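Local coordinates for regulation of enolase protein 1 (Saccharomyces cerevisiae, PDB 3O12) that acts in the galactose metabolic pathway by way of the GAL83 protein and may control the level of the enolase ENO1, at residues 33-38 / 47-52; 83-88 / 100-105; 110-115 / 159-164; 190-193 / 197-200. All blocks are in the same frame, centred on the assembly; numbering follows the deposited sequence. Where two conformers were deposited one is given.

Contact 1 of 4, residues 33-38 / 47-52; sequences GTWLNK and GKVTLE. With SO4 (sulfate ion), chain C.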
loop_
_atom_site.group_PDB
_atom_site.type_symbol
_atom_site.label_atom_id
_atom_site.label_comp_id
_atom_site.label_asym_id
_atom_site.label_seq_id
_atom_site.Cartn_x
_atom_site.Cartn_y
_atom_site.Cartn_z
ATOM N N GLY A 33 -13.404 -6.207 -1.114
ATOM C CA GLY A 33 -12.949 -4.838 -1.246
ATOM C C GLY A 33 -13.650 -4.135 -2.393
ATOM O O GLY A 33 -14.296 -4.771 -3.242
ATOM N N THR A 34 -13.533 -2.813 -2.403
ATOM C CA THR A 34 -14.073 -1.957 -3.450
ATOM C C THR A 34 -12.913 -1.174 -4.058
ATOM O O THR A 34 -12.038 -0.689 -3.332
ATOM C CB THR A 34 -15.083 -0.941 -2.855
ATOM O OG1 THR A 34 -16.141 -1.654 -2.206
ATOM C CG2 THR A 34 -15.667 -0.063 -3.938
ATOM N N TRP A 35 -12.894 -1.059 -5.382
ATOM C CA TRP A 35 -11.839 -0.289 -6.043
ATOM C C TRP A 35 -11.977 1.221 -5.948
ATOM O O TRP A 35 -13.080 1.788 -6.056
ATOM C CB TRP A 35 -11.743 -0.661 -7.527
ATOM C CG TRP A 35 -11.143 -1.997 -7.786
ATOM C CD1 TRP A 35 -11.810 -3.153 -8.081
ATOM C CD2 TRP A 35 -9.750 -2.325 -7.779
ATOM N NE1 TRP A 35 -10.919 -4.180 -8.258
ATOM C CE2 TRP A 35 -9.647 -3.701 -8.076
ATOM C CE3 TRP A 35 -8.582 -1.589 -7.552
ATOM C CZ2 TRP A 35 -8.414 -4.359 -8.151
ATOM C CZ3 TRP A 35 -7.356 -2.246 -7.620
ATOM C CH2 TRP A 35 -7.288 -3.618 -7.917
ATOM N N LEU A 36 -10.825 1.859 -5.739
ATOM C CA LEU A 36 -10.603 3.249 -6.085
ATOM C C LEU A 36 -9.705 3.216 -7.319
ATOM O O LEU A 36 -8.602 2.655 -7.277
ATOM C CB LEU A 36 -9.911 3.995 -4.943
ATOM C CG LEU A 36 -9.618 5.470 -5.206
ATOM C CD1 LEU A 36 -10.894 6.284 -5.241
ATOM C CD2 LEU A 36 -8.663 6.025 -4.149
ATOM N N ASN A 37 -10.185 3.789 -8.422
ATOM C CA ASN A 37 -9.445 3.775 -9.680
ATOM C C ASN A 37 -9.129 2.350 -10.153
ATOM O O ASN A 37 -7.969 1.975 -10.278
ATOM C CB ASN A 37 -8.144 4.575 -9.550
ATOM C CG ASN A 37 -8.365 5.987 -9.033
ATOM O OD1 ASN A 37 -7.653 6.447 -8.124
ATOM N ND2 ASN A 37 -9.329 6.691 -9.614
ATOM N N LYS A 38 -10.151 1.546 -10.418
ATOM C CA LYS A 38 -9.918 0.190 -10.896
ATOM C C LYS A 38 -9.074 0.224 -12.173
ATOM O O LYS A 38 -9.381 0.977 -13.093
ATOM C CB LYS A 38 -11.246 -0.513 -11.189
ATOM C CG LYS A 38 -11.081 -1.978 -11.545
ATOM C CD LYS A 38 -12.431 -2.656 -11.757
ATOM C CE LYS A 38 -12.253 -4.133 -12.060
ATOM N NZ LYS A 38 -13.566 -4.800 -12.303
ATOM N N GLY A 47 -8.575 -15.854 -3.753
ATOM C CA GLY A 47 -7.632 -15.300 -2.797
ATOM C C GLY A 47 -6.566 -14.401 -3.393
ATOM O O GLY A 47 -5.663 -13.971 -2.682
ATOM N N LYS A 48 -6.666 -14.095 -4.681
ATOM C CA LYS A 48 -5.626 -13.332 -5.362
ATOM C C LYS A 48 -6.175 -12.300 -6.327
ATOM O O LYS A 48 -7.267 -12.449 -6.880
ATOM C CB LYS A 48 -4.664 -14.257 -6.119
ATOM C CG LYS A 48 -4.139 -15.403 -5.283
ATOM C CD LYS A 48 -3.148 -16.246 -6.052
ATOM C CE LYS A 48 -2.745 -17.454 -5.224
ATOM N NZ LYS A 48 -1.940 -18.415 -6.022
ATOM N N VAL A 49 -5.399 -11.241 -6.519
ATOM C CA VAL A 49 -5.714 -10.207 -7.491
ATOM C C VAL A 49 -4.463 -9.917 -8.308
ATOM O O VAL A 49 -3.400 -9.672 -7.735
ATOM C CB VAL A 49 -6.178 -8.905 -6.786
ATOM C CG1 VAL A 49 -6.165 -7.726 -7.757
ATOM C CG2 VAL A 49 -7.562 -9.105 -6.170
ATOM N N THR A 50 -4.577 -9.948 -9.628
ATOM C CA THR A 50 -3.459 -9.631 -10.498
ATOM C C THR A 50 -3.841 -8.465 -11.391
ATOM O O THR A 50 -4.859 -8.510 -12.083
ATOM C CB THR A 50 -3.079 -10.839 -11.362
ATOM O OG1 THR A 50 -2.671 -11.918 -10.508
ATOM C CG2 THR A 50 -1.936 -10.481 -12.321
ATOM N N LEU A 51 -3.039 -7.409 -11.366
ATOM C CA LEU A 51 -3.363 -6.222 -12.140
ATOM C C LEU A 51 -2.179 -5.749 -12.967
ATOM O O LEU A 51 -1.035 -6.127 -12.714
ATOM C CB LEU A 51 -3.838 -5.091 -11.213
ATOM C CG LEU A 51 -2.846 -4.501 -10.196
ATOM C CD1 LEU A 51 -1.917 -3.485 -10.845
ATOM C CD2 LEU A 51 -3.606 -3.843 -9.053
ATOM N N GLU A 52 -2.484 -4.948 -13.980
ATOM C CA GLU A 52 -1.482 -4.166 -14.694
ATOM C C GLU A 52 -1.858 -2.707 -14.492
ATOM O O GLU A 52 -3.012 -2.338 -14.701
ATOM C CB GLU A 52 -1.491 -4.500 -16.186
ATOM C CG GLU A 52 -0.578 -3.614 -17.020
ATOM C CD GLU A 52 -0.536 -4.026 -18.478
ATOM O OE1 GLU A 52 -0.670 -5.235 -18.759
ATOM O OE2 GLU A 52 -0.364 -3.141 -19.343
HETATM S S SO4 C . -15.566 -2.044 -7.511
HETATM O O1 SO4 C . -16.914 -1.985 -6.951
HETATM O O2 SO4 C . -14.798 -3.061 -6.805
HETATM O O3 SO4 C . -15.636 -2.373 -8.934
HETATM O O4 SO4 C . -14.908 -0.751 -7.351
#

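Contact 2 of 4, residues 83-88 / 100-105; sequences FTAQVR and AGIMVR. With SO4 (sulfate ion), chain B.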
loop_
_atom_site.group_PDB
_atom_site.type_symbol
_atom_site.label_atom_id
_atom_site.label_comp_id
_atom_site.label_asym_id
_atom_site.label_seq_id
_atom_site.Cartn_x
_atom_site.Cartn_y
_atom_site.Cartn_z
ATOM N N PHE A 83 -7.634 -2.518 13.471
ATOM C CA PHE A 83 -7.411 -3.709 12.664
ATOM C C PHE A 83 -5.936 -4.039 12.515
ATOM O O PHE A 83 -5.084 -3.183 12.728
ATOM C CB PHE A 83 -8.012 -3.516 11.258
ATOM C CG PHE A 83 -7.264 -2.519 10.414
ATOM C CD1 PHE A 83 -6.192 -2.912 9.631
ATOM C CD2 PHE A 83 -7.617 -1.177 10.434
ATOM C CE1 PHE A 83 -5.489 -1.987 8.876
ATOM C CE2 PHE A 83 -6.931 -0.245 9.677
ATOM C CZ PHE A 83 -5.861 -0.637 8.904
ATOM N N THR A 84 -5.661 -5.287 12.136
ATOM C CA THR A 84 -4.377 -5.696 11.584
ATOM C C THR A 84 -4.641 -6.349 10.229
ATOM O O THR A 84 -5.526 -7.212 10.100
ATOM C CB THR A 84 -3.642 -6.681 12.504
ATOM O OG1 THR A 84 -3.288 -6.016 13.723
ATOM C CG2 THR A 84 -2.380 -7.193 11.836
ATOM N N ALA A 85 -3.903 -5.920 9.215
ATOM C CA ALA A 85 -4.036 -6.430 7.860
ATOM C C ALA A 85 -2.689 -6.918 7.374
ATOM O O ALA A 85 -1.641 -6.361 7.737
ATOM C CB ALA A 85 -4.573 -5.334 6.927
ATOM N N GLN A 86 -2.698 -7.949 6.541
ATOM C CA GLN A 86 -1.457 -8.491 6.008
ATOM C C GLN A 86 -1.682 -8.922 4.560
ATOM O O GLN A 86 -2.785 -9.359 4.202
ATOM C CB GLN A 86 -1.041 -9.668 6.887
ATOM C CG GLN A 86 0.231 -10.380 6.535
ATOM C CD GLN A 86 0.572 -11.406 7.600
ATOM O OE1 GLN A 86 0.663 -11.079 8.786
ATOM N NE2 GLN A 86 0.746 -12.656 7.186
ATOM N N VAL A 87 -0.656 -8.807 3.720
ATOM C CA VAL A 87 -0.767 -9.177 2.309
ATOM C C VAL A 87 0.599 -9.508 1.730
ATOM O O VAL A 87 1.624 -8.981 2.185
ATOM C CB VAL A 87 -1.460 -8.046 1.486
ATOM C CG1 VAL A 87 -0.538 -6.823 1.325
ATOM C CG2 VAL A 87 -1.974 -8.550 0.138
ATOM N N ARG A 88 0.611 -10.394 0.744
ATOM C CA ARG A 88 1.810 -10.715 -0.018
ATOM C C ARG A 88 1.765 -9.946 -1.334
ATOM O O ARG A 88 0.714 -9.861 -1.984
ATOM C CB ARG A 88 1.871 -12.216 -0.285
ATOM C CG ARG A 88 3.175 -12.694 -0.914
ATOM C CD ARG A 88 3.128 -14.192 -1.142
ATOM N NE ARG A 88 4.403 -14.699 -1.639
ATOM C CZ ARG A 88 4.631 -15.985 -1.886
ATOM N NH1 ARG A 88 3.673 -16.879 -1.680
ATOM N NH2 ARG A 88 5.816 -16.377 -2.332
ATOM N N ALA A 100 4.285 -0.590 -5.545
ATOM C CA ALA A 100 3.199 -1.465 -5.130
ATOM C C ALA A 100 3.334 -1.793 -3.654
ATOM O O ALA A 100 4.440 -1.784 -3.095
ATOM C CB ALA A 100 3.169 -2.732 -5.976
ATOM N N GLY A 101 2.205 -2.083 -3.023
ATOM C CA GLY A 101 2.198 -2.422 -1.617
ATOM C C GLY A 101 0.804 -2.367 -1.049
ATOM O O GLY A 101 -0.130 -2.964 -1.598
ATOM N N ILE A 102 0.668 -1.678 0.074
ATOM C CA ILE A 102 -0.605 -1.595 0.774
ATOM C C ILE A 102 -0.944 -0.138 1.055
ATOM O O ILE A 102 -0.057 0.707 1.188
ATOM C CB ILE A 102 -0.527 -2.398 2.092
ATOM C CG1 ILE A 102 -1.924 -2.824 2.575
ATOM C CG2 ILE A 102 0.255 -1.631 3.169
ATOM C CD1 ILE A 102 -1.892 -3.835 3.727
HETATM N N MSE A 103 -2.228 0.161 1.143
HETATM C CA MSE A 103 -2.714 1.472 1.568
HETATM C C MSE A 103 -3.738 1.320 2.687
HETATM O O MSE A 103 -4.531 0.365 2.702
HETATM C CB MSE A 103 -3.303 2.241 0.372
HETATM C CG MSE A 103 -4.252 3.403 0.734
HETATM SE SE MSE A 103 -4.711 4.478 -0.841
HETATM C CE MSE A 103 -3.107 5.574 -0.879
ATOM N N VAL A 104 -3.702 2.249 3.637
ATOM C CA VAL A 104 -4.780 2.462 4.594
ATOM C C VAL A 104 -5.340 3.840 4.276
ATOM O O VAL A 104 -4.580 4.805 4.159
ATOM C CB VAL A 104 -4.269 2.455 6.037
ATOM C CG1 VAL A 104 -5.384 2.748 7.022
ATOM C CG2 VAL A 104 -3.568 1.137 6.373
ATOM N N ARG A 105 -6.656 3.949 4.129
ATOM C CA ARG A 105 -7.262 5.203 3.707
ATOM C C ARG A 105 -8.496 5.517 4.533
ATOM O O ARG A 105 -9.342 4.638 4.774
ATOM C CB ARG A 105 -7.641 5.106 2.223
ATOM C CG ARG A 105 -8.296 6.348 1.619
ATOM C CD ARG A 105 -8.469 6.114 0.117
ATOM N NE ARG A 105 -9.202 7.170 -0.579
ATOM C CZ ARG A 105 -8.640 8.089 -1.358
ATOM N NH1 ARG A 105 -7.319 8.110 -1.533
ATOM N NH2 ARG A 105 -9.394 8.990 -1.973
HETATM S S SO4 B . 5.292 -19.930 -3.088
HETATM O O1 SO4 B . 6.329 -19.420 -2.196
HETATM O O2 SO4 B . 5.552 -21.341 -3.361
HETATM O O3 SO4 B . 3.982 -19.789 -2.455
HETATM O O4 SO4 B . 5.305 -19.183 -4.345
#

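Contact 3 of 4, residues 110-115 / 159-164; sequences HWLKAG and LRIQVS. With EDO (1,2-ethanediol), chain G.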
loop_
_atom_site.group_PDB
_atom_site.type_symbol
_atom_site.label_atom_id
_atom_site.label_comp_id
_atom_site.label_asym_id
_atom_site.label_seq_id
_atom_site.Cartn_x
_atom_site.Cartn_y
_atom_site.Cartn_z
ATOM N N HIS A 110 -6.366 11.826 4.069
ATOM C CA HIS A 110 -5.826 11.080 5.202
ATOM C C HIS A 110 -5.654 9.628 4.805
ATOM O O HIS A 110 -6.632 8.872 4.698
ATOM C CB HIS A 110 -6.746 11.204 6.416
ATOM C CG HIS A 110 -7.032 12.623 6.781
ATOM N ND1 HIS A 110 -8.006 13.366 6.155
ATOM C CD2 HIS A 110 -6.424 13.456 7.659
ATOM C CE1 HIS A 110 -8.006 14.592 6.653
ATOM N NE2 HIS A 110 -7.061 14.669 7.571
ATOM N N TRP A 111 -4.404 9.261 4.542
ATOM C CA TRP A 111 -4.080 7.921 4.089
ATOM C C TRP A 111 -2.612 7.621 4.301
ATOM O O TRP A 111 -1.815 8.508 4.614
ATOM C CB TRP A 111 -4.458 7.722 2.611
ATOM C CG TRP A 111 -3.983 8.780 1.620
ATOM C CD1 TRP A 111 -4.733 9.774 1.078
ATOM C CD2 TRP A 111 -2.674 8.898 1.023
ATOM N NE1 TRP A 111 -3.990 10.518 0.194
ATOM C CE2 TRP A 111 -2.720 10.001 0.138
ATOM C CE3 TRP A 111 -1.475 8.186 1.151
ATOM C CZ2 TRP A 111 -1.611 10.419 -0.604
ATOM C CZ3 TRP A 111 -0.375 8.595 0.406
ATOM C CH2 TRP A 111 -0.446 9.702 -0.457
ATOM N N LEU A 112 -2.261 6.355 4.162
ATOM C CA LEU A 112 -0.882 5.906 4.207
ATOM C C LEU A 112 -0.689 4.904 3.100
ATOM O O LEU A 112 -1.572 4.088 2.840
ATOM C CB LEU A 112 -0.579 5.243 5.552
ATOM C CG LEU A 112 0.815 4.601 5.582
ATOM C CD1 LEU A 112 1.652 5.051 6.783
ATOM C CD2 LEU A 112 0.714 3.078 5.481
ATOM N N LYS A 113 0.452 4.952 2.431
ATOM C CA LYS A 113 0.831 3.898 1.497
ATOM C C LYS A 113 2.218 3.404 1.886
ATOM O O LYS A 113 3.034 4.154 2.418
ATOM C CB LYS A 113 0.806 4.379 0.042
ATOM C CG LYS A 113 1.825 5.447 -0.313
ATOM C CD LYS A 113 1.733 5.872 -1.792
ATOM C CE LYS A 113 2.770 6.947 -2.080
ATOM N NZ LYS A 113 2.911 7.323 -3.525
ATOM N N ALA A 114 2.499 2.131 1.647
ATOM C CA ALA A 114 3.809 1.573 1.970
ATOM C C ALA A 114 4.097 0.398 1.067
ATOM O O ALA A 114 3.185 -0.317 0.667
ATOM C CB ALA A 114 3.850 1.128 3.428
ATOM N N GLY A 115 5.359 0.196 0.736
ATOM C CA GLY A 115 5.742 -0.935 -0.092
ATOM C C GLY A 115 7.039 -0.658 -0.805
ATOM O O GLY A 115 7.886 0.064 -0.282
ATOM N N LEU A 159 -0.575 3.999 13.900
ATOM C CA LEU A 159 -0.341 3.068 12.813
ATOM C C LEU A 159 1.055 2.460 12.914
ATOM O O LEU A 159 2.036 3.161 13.162
ATOM C CB LEU A 159 -0.536 3.773 11.466
ATOM C CG LEU A 159 -0.465 2.924 10.194
ATOM C CD1 LEU A 159 -1.331 3.532 9.082
ATOM C CD2 LEU A 159 0.974 2.768 9.748
ATOM N N ARG A 160 1.148 1.144 12.740
ATOM C CA ARG A 160 2.431 0.441 12.714
ATOM C C ARG A 160 2.533 -0.354 11.425
ATOM O O ARG A 160 1.610 -1.099 11.082
ATOM C CB ARG A 160 2.540 -0.527 13.888
ATOM C CG ARG A 160 2.762 0.116 15.221
ATOM C CD ARG A 160 2.859 -0.926 16.327
ATOM N NE ARG A 160 1.589 -1.080 17.032
ATOM C CZ ARG A 160 0.912 -2.219 17.136
ATOM N NH1 ARG A 160 1.376 -3.331 16.578
ATOM N NH2 ARG A 160 -0.234 -2.245 17.803
ATOM N N ILE A 161 3.631 -0.206 10.704
ATOM C CA ILE A 161 3.895 -0.975 9.492
ATOM C C ILE A 161 5.074 -1.889 9.720
ATOM O O ILE A 161 6.117 -1.441 10.210
ATOM C CB ILE A 161 4.331 -0.060 8.336
ATOM C CG1 ILE A 161 3.323 1.051 8.102
ATOM C CG2 ILE A 161 4.549 -0.878 7.063
ATOM C CD1 ILE A 161 3.786 2.043 7.063
ATOM N N GLN A 162 4.928 -3.160 9.352
ATOM C CA GLN A 162 6.021 -4.120 9.379
ATOM C C GLN A 162 6.160 -4.756 8.001
ATOM O O GLN A 162 5.189 -4.831 7.229
ATOM C CB GLN A 162 5.751 -5.210 10.414
ATOM C CG GLN A 162 5.658 -4.706 11.843
ATOM C CD GLN A 162 5.087 -5.751 12.776
ATOM O OE1 GLN A 162 5.799 -6.636 13.260
ATOM N NE2 GLN A 162 3.795 -5.657 13.035
ATOM N N VAL A 163 7.366 -5.222 7.689
ATOM C CA VAL A 163 7.633 -5.867 6.413
ATOM C C VAL A 163 8.272 -7.223 6.682
ATOM O O VAL A 163 8.880 -7.425 7.735
ATOM C CB VAL A 163 8.558 -4.984 5.534
ATOM C CG1 VAL A 163 9.940 -4.832 6.181
ATOM C CG2 VAL A 163 8.700 -5.547 4.139
ATOM N N SER A 164 8.130 -8.155 5.749
ATOM C CA SER A 164 8.787 -9.449 5.908
ATOM C C SER A 164 9.210 -10.046 4.575
ATOM O O SER A 164 8.510 -9.911 3.576
ATOM C CB SER A 164 7.862 -10.421 6.641
ATOM O OG SER A 164 8.505 -11.676 6.832
HETATM C C1 EDO G . 6.261 8.344 -3.015
HETATM O O1 EDO G . 6.218 6.936 -3.268
HETATM C C2 EDO G . 5.106 9.019 -3.739
HETATM O O2 EDO G . 5.017 8.569 -5.099
#

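Contact 4 of 4, residues 190-193 / 197-200; sequences ACTP and GLKV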
loop_
_atom_site.group_PDB
_atom_site.type_symbol
_atom_site.label_atom_id
_atom_site.label_comp_id
_atom_site.label_asym_id
_atom_site.label_seq_id
_atom_site.Cartn_x
_atom_site.Cartn_y
_atom_site.Cartn_z
ATOM N N ALA A 190 -1.215 0.043 -6.025
ATOM C CA ALA A 190 -0.153 0.059 -7.032
ATOM C C ALA A 190 -0.261 1.313 -7.895
ATOM O O ALA A 190 -1.368 1.761 -8.211
ATOM C CB ALA A 190 -0.206 -1.204 -7.896
ATOM N N CYS A 191 0.889 1.870 -8.273
ATOM C CA CYS A 191 0.961 3.147 -8.990
ATOM C C CYS A 191 2.092 3.103 -10.007
ATOM O O CYS A 191 3.136 2.502 -9.750
ATOM C CB CYS A 191 1.279 4.320 -8.028
ATOM S SG CYS A 191 0.058 4.628 -6.781
ATOM N N THR A 192 1.870 3.727 -11.159
ATOM C CA THR A 192 2.951 4.105 -12.070
ATOM C C THR A 192 2.713 5.545 -12.517
ATOM O O THR A 192 1.915 5.795 -13.414
ATOM C CB THR A 192 3.043 3.192 -13.310
ATOM O OG1 THR A 192 1.731 2.938 -13.830
ATOM C CG2 THR A 192 3.705 1.876 -12.957
ATOM N N PRO A 193 3.383 6.504 -11.863
ATOM C CA PRO A 193 3.154 7.922 -12.163
ATOM C C PRO A 193 3.441 8.319 -13.614
ATOM O O PRO A 193 2.876 9.306 -14.087
ATOM C CB PRO A 193 4.098 8.641 -11.195
ATOM C CG PRO A 193 4.207 7.692 -10.019
ATOM C CD PRO A 193 4.167 6.307 -10.630
ATOM N N GLY A 197 1.781 -0.176 -17.014
ATOM C CA GLY A 197 2.205 -1.513 -17.377
ATOM C C GLY A 197 2.848 -2.333 -16.273
ATOM O O GLY A 197 3.288 -3.456 -16.519
ATOM N N LEU A 198 2.909 -1.791 -15.061
ATOM C CA LEU A 198 3.459 -2.556 -13.946
ATOM C C LEU A 198 2.520 -3.702 -13.586
ATOM O O LEU A 198 1.350 -3.481 -13.295
ATOM C CB LEU A 198 3.665 -1.665 -12.721
ATOM C CG LEU A 198 3.976 -2.402 -11.415
ATOM C CD1 LEU A 198 5.299 -3.137 -11.532
ATOM C CD2 LEU A 198 4.027 -1.430 -10.251
ATOM N N LYS A 199 3.032 -4.926 -13.620
ATOM C CA LYS A 199 2.234 -6.093 -13.266
ATOM C C LYS A 199 2.492 -6.496 -11.820
ATOM O O LYS A 199 3.639 -6.634 -11.403
ATOM C CB LYS A 199 2.547 -7.267 -14.196
ATOM C CG LYS A 199 2.368 -6.965 -15.671
ATOM C CD LYS A 199 2.830 -8.145 -16.519
ATOM C CE LYS A 199 2.900 -7.790 -17.997
ATOM N NZ LYS A 199 1.553 -7.567 -18.581
ATOM N N VAL A 200 1.417 -6.676 -11.056
ATOM C CA VAL A 200 1.520 -7.042 -9.646
ATOM C C VAL A 200 0.447 -8.059 -9.262
ATOM O O VAL A 200 -0.724 -7.907 -9.630
ATOM C CB VAL A 200 1.340 -5.812 -8.721
ATOM C CG1 VAL A 200 1.769 -6.158 -7.297
ATOM C CG2 VAL A 200 2.122 -4.618 -9.241
#

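Contact 1 of 4, residues 33-38 / 47-52
The Trp35 indole meets Val49 and Leu51 through its edge, not its faces. Its benzene end is pushed forward, with CH2 3.9 Å from Leu51 CD2 and CZ2 4.1 Å from Val49 CG1, and both methyls lie near the plane of the ring. Val49 was modelled in two conformers, so its share of the contact is the less certain. One face carries the aliphatic chain of Lys38, whose CG sits 3.7 Å above the plane and is displaced toward the rim. At the five-membered end a sulfate lies at the ring edge, its sulfur in plane and its O2 3.3 Å from Trp35 CD1. With CG beside the backbone N (chi1 -73°) the indole leaves strand 34-36 and plunges toward strand 48-52. That crossing spans a beta sandwich: strand 34-36 pairs with strand 68-78 in one antiparallel sheet, strand 48-52 lies between 41-45 and 199-208 in the other, and Val42 and Leu75 also pack on Trp35. The two segments meet through apolar side chains alone; the Trp35 amide is bonded instead to the sulfate, probably from the crystallisation liquor. Two sulfate oxygens share it: the bond from Trp35 N to sulfate O2 is 3.1 Å and fairly straight (160°), while that from Trp35 N to sulfate O4 is shorter, 2.8 Å, but bent to 131°.

Contact 2 of 4, residues 83-88 / 100-105
Ile102 reaches across from strand 102-105 toward two residues of strand 83-88 with the end of its side chain. With CG1 opposite the backbone N and the chain extended beyond it, CD1 comes 4.1 Å from Val87 CG1 and 4.4 Å from Ala85 CB. Ile102 and Val87 run past one another in opposite directions, touching alongside. Two residues after Ile102, Val104 meets Phe83, the two side chains coming from opposite directions. The ring of Phe83 presents its CZ edge to the fork of the valine, 3.8 Å from Val104 CG2 and 3.9 Å from Val104 CG1, with CG1 in the ring plane. The two strands belong to opposite sheets of an antiparallel beta sandwich, consistent with the concanavalin A-like jelly-roll architecture; their axes pass 9.2 Å apart and run at 153° to one another. In this buried interior Val186 of strand 185-191 touches Phe83, Ala85, Ile102 and Val104 alike. Next to Val87, Arg88 extends the other way, its guanidinium edge gripping a sulfate: hydrogen bonds run from Arg88 NH1 to sulfate O3 (3.0 Å) and from Arg88 NH2 to sulfate O1 (3.1 Å). The same group makes salt bridges with Asp147 and Glu204.

Contact 3 of 4, residues 110-115 / 159-164
Leu112 and Ile161 meet tip to tip between the two sheets of the beta sandwich, where strand 110-114 faces strand 159-164 across the core. The segments run nearly parallel, 12° apart, with axes 9.6 Å from each other at the closest point; being in different sheets, they meet through side chains and not through a backbone ladder. Backbone bonds instead tie Leu112 to Val104 and Lys113 to Val128 within the sheet of strand 110-114. The polar side chain of Lys113 starts from the side turned away from strand 159-164 and sends NZ to Phe59 O and Gln99 OE1; its link to a 1,2-ethanediol is weak and doubtful as modelled.

The apolar contacts come from alternate residues. Leu159 crosses Leu112 at a slant, its CD2 3.8 Å from Leu112 CD1, while its CD1 approaches Leu112 CB. Val152 and Val154, on the strand next to 158-164, flank Leu159 too, and Val173 lies beside Ile161. In Ile161, CG1 stands beside the backbone N (chi1 -54°) and the chain then extends, which carries its far methyl to the opposing strand. There a single carbon serves two residues: Ile161 CD1 lies 3.6 Å from Leu112 CD2 and 3.7 Å from Ala114 CB.

Contact 4 of 4, residues 190-193 / 197-200
From Ala190 to Thr192 and from Gly197 to Val200 the chain runs out and back, 158° apart in direction, but with CA atoms 7.7 Å apart at Ala190 and Val200 and 6.9 Å apart at Thr192 and Leu198 the two arms are too far apart for ladder bonds. Side chains fill the interval instead. Thr192 and Leu198 make the tightest meeting: the Thr192 methyl CG2 sits 3.5 Å from Leu198 CB. The threonine is turned with OG1 between its backbone N and carbonyl carbon (chi1 43°), which leaves CG2 beside the N and aimed at the leucine. Farther along, Leu198 CD2 comes within 4.1 Å of Cys191 O, a van der Waals approach to the carbonyl oxygen. Such a connection, in which the strand on one side belongs to one sheet and the strand on the other side to the opposite sheet, is a beta-arch: strand 185-191 lies in one layer of the sandwich and strand 199-208 in the other. Gly197 helps the chain round with a positive phi of 109°, in a conformation where a beta carbon would jam against the preceding carbonyl oxygen. Where the strands begin to face one another, Ala190 CB lies 4.3 Å from Val200 CG2, and Ala100 touches Val200 as well. Several polar atoms of the arch are bonded to Thr53 and Thr57. Thr192 OG1 is hydrogen-bonded to Thr53 OG1, which also takes the amide of Leu198, so one hydroxyl bridges both arms; the Thr192 amide is bonded to Thr57 OG1.

How the contacts relate
All four contacts join the two sheets of one sandwich, yet at different depths. Contacts 2 and 3 form the centre: their middles are 7 Å apart, and the neighbouring strands 102-105 and 110-119 tie them through backbone bonds such as Val104 O to Leu112 N. Both are aliphatic, with one phenyl edge in contact 2. Contacts 1 and 4 lie farther out, each about 12 Å from the chain centre, though both are still buried. Contact 1 relies on a partly exposed indole; contact 4 sets a threonine methyl on a leucine, the threonine hydroxyl being bonded outside the contact. Those two share a sheet, Leu51 N lying 2.9 Å from Val200 O.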